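NAD-dependent protein deacylase 2 (Archaeoglobus fulgidus, PDB 4TWJ) removes acetyl and longer acyl groups from protein lysines using NAD, and deacetylates the chromatin protein Alba, raising its DNA affinity and so repressing transcription. Local coordinates at residues 61-64 against 65-69. Numbering follows the deposited sequence.
Sequences RAFW and EFSME. With ACT (acetate ion), chain D.
Arg-61 to Glu-65 and Phe-63 to Ser-67 are i/i+4 contacts within helix 60-73, in the smaller, zinc-bearing part of the sirtuin fold. The backbone bonding is helical: Glu-65 N donates to Arg-61 O (2.8 Å, N-H...O 165°), and the next three amides repeat the pattern. On the exposed side Glu-65 OE1 sits over the guanidinium face of Arg-61, 3.6 Å from NH2; the planes are 38° apart and no N-H points at the oxygen, so the salt bridge is purely electrostatic. The side carrying Phe-63, Phe-66 and Ser-67 packs on the modified side chain of the bound peptide, consistent with a wall of the sirtuin acyl-lysine channel. Ser-67 OG, turned beside its own backbone N (chi1 -63°), donates to Phe-63 O at 2.9 Å. It approaches from above the carbonyl plane, while Ser-67 N reaches the same oxygen from the opposite face. Ser-67 OG also lies over one face of the Phe-63 ring, 3.7 Å from CZ. Without the hydroxyl, an alanine here would probably leave Phe-63 O to the amide alone and a gap over that ring face. Phe-63 CE2 lies 3.7 Å above one face of the Trp-64 indole, whose NE1 is hydrogen-bonded to Val-158 O.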
loop_
_atom_site.group_PDB
_atom_site.type_symbol
_atom_site.label_atom_id
_atom_site.label_comp_id
_atom_site.label_asym_id
_atom_site.label_seq_id
_atom_site.Cartn_x
_atom_site.Cartn_y
_atom_site.Cartn_z
ATOM N N ARG A 61 -9.652 12.104 18.803
ATOM C CA ARG A 61 -9.905 10.879 19.561
ATOM C C ARG A 61 -10.665 9.841 18.729
ATOM O O ARG A 61 -10.378 8.650 18.812
ATOM C CB ARG A 61 -10.663 11.204 20.853
ATOM C CG ARG A 61 -10.792 10.041 21.823
ATOM C CD ARG A 61 -11.304 10.536 23.168
ATOM N NE ARG A 61 -11.389 9.483 24.180
ATOM C CZ ARG A 61 -12.352 8.564 24.251
ATOM N NH1 ARG A 61 -13.330 8.526 23.348
ATOM N NH2 ARG A 61 -12.327 7.664 25.230
ATOM N N ALA A 62 -11.617 10.291 17.914
ATOM C CA ALA A 62 -12.347 9.385 17.021
ATOM C C ALA A 62 -11.411 8.660 16.050
ATOM O O ALA A 62 -11.549 7.461 15.827
ATOM C CB ALA A 62 -13.430 10.135 16.257
ATOM N N PHE A 63 -10.452 9.386 15.479
ATOM C CA PHE A 63 -9.454 8.763 14.617
ATOM C C PHE A 63 -8.700 7.661 15.359
ATOM O O PHE A 63 -8.498 6.568 14.833
ATOM C CB PHE A 63 -8.456 9.800 14.090
ATOM C CG PHE A 63 -7.238 9.192 13.463
ATOM C CD1 PHE A 63 -7.264 8.750 12.148
ATOM C CD2 PHE A 63 -6.068 9.036 14.196
ATOM C CE1 PHE A 63 -6.150 8.174 11.573
ATOM C CE2 PHE A 63 -4.950 8.456 13.626
ATOM C CZ PHE A 63 -4.989 8.026 12.312
ATOM N N TRP A 64 -8.275 7.955 16.582
ATOM C CA TRP A 64 -7.496 6.986 17.347
ATOM C C TRP A 64 -8.326 5.777 17.798
ATOM O O TRP A 64 -7.837 4.649 17.763
ATOM C CB TRP A 64 -6.801 7.671 18.526
ATOM C CG TRP A 64 -5.598 8.452 18.086
ATOM C CD1 TRP A 64 -5.404 9.802 18.175
ATOM C CD2 TRP A 64 -4.430 7.920 17.459
ATOM N NE1 TRP A 64 -4.172 10.139 17.656
ATOM C CE2 TRP A 64 -3.557 8.999 17.209
ATOM C CE3 TRP A 64 -4.032 6.629 17.097
ATOM C CZ2 TRP A 64 -2.314 8.827 16.604
ATOM C CZ3 TRP A 64 -2.799 6.456 16.508
ATOM C CH2 TRP A 64 -1.949 7.552 16.265
ATOM N N GLU A 65 -9.570 6.005 18.205
ATOM C CA GLU A 65 -10.460 4.898 18.576
ATOM C C GLU A 65 -10.771 4.020 17.358
ATOM O O GLU A 65 -10.830 2.799 17.465
ATOM C CB GLU A 65 -11.758 5.424 19.202
ATOM C CG GLU A 65 -11.568 6.146 20.533
ATOM C CD GLU A 65 -11.202 5.226 21.684
ATOM O OE1 GLU A 65 -10.707 5.735 22.717
ATOM O OE2 GLU A 65 -11.412 4.000 21.570
ATOM N N PHE A 66 -10.951 4.649 16.200
ATOM C CA PHE A 66 -11.139 3.915 14.950
ATOM C C PHE A 66 -9.905 3.068 14.629
ATOM O O PHE A 66 -10.028 1.905 14.254
ATOM C CB PHE A 66 -11.441 4.879 13.802
ATOM C CG PHE A 66 -11.480 4.224 12.451
ATOM C CD1 PHE A 66 -12.507 3.349 12.120
ATOM C CD2 PHE A 66 -10.490 4.482 11.510
ATOM C CE1 PHE A 66 -12.547 2.743 10.873
ATOM C CE2 PHE A 66 -10.525 3.881 10.260
ATOM C CZ PHE A 66 -11.555 3.008 9.943
ATOM N N SER A 67 -8.720 3.650 14.806
ATOM C CA SER A 67 -7.466 2.943 14.544
ATOM C C SER A 67 -7.280 1.740 15.470
ATOM O O SER A 67 -6.727 0.716 15.061
ATOM C CB SER A 67 -6.272 3.896 14.677
ATOM O OG SER A 67 -6.332 4.933 13.712
ATOM N N MET A 68 -7.739 1.866 16.713
ATOM C CA MET A 68 -7.677 0.761 17.673
ATOM C C MET A 68 -8.564 -0.400 17.241
ATOM O O MET A 68 -8.198 -1.562 17.418
ATOM C CB MET A 68 -8.105 1.229 19.063
ATOM C CG MET A 68 -7.088 2.124 19.740
ATOM S SD MET A 68 -7.771 2.952 21.181
ATOM C CE MET A 68 -6.325 3.866 21.716
ATOM N N GLU A 69 -9.730 -0.081 16.685
ATOM C CA GLU A 69 -10.634 -1.101 16.154
ATOM C C GLU A 69 -10.050 -1.747 14.900
ATOM O O GLU A 69 -10.117 -2.966 14.737
ATOM C CB GLU A 69 -12.004 -0.499 15.831
ATOM C CG GLU A 69 -12.784 -0.051 17.058
ATOM C CD GLU A 69 -14.104 0.622 16.720
ATOM O OE1 GLU A 69 -15.014 0.593 17.576
ATOM O OE2 GLU A 69 -14.238 1.187 15.610
HETATM C C ACT D . -11.330 15.153 21.466
HETATM O O ACT D . -11.239 14.550 20.375
HETATM O OXT ACT D . -12.165 14.816 22.332
HETATM C CH3 ACT D . -10.409 16.304 21.740
#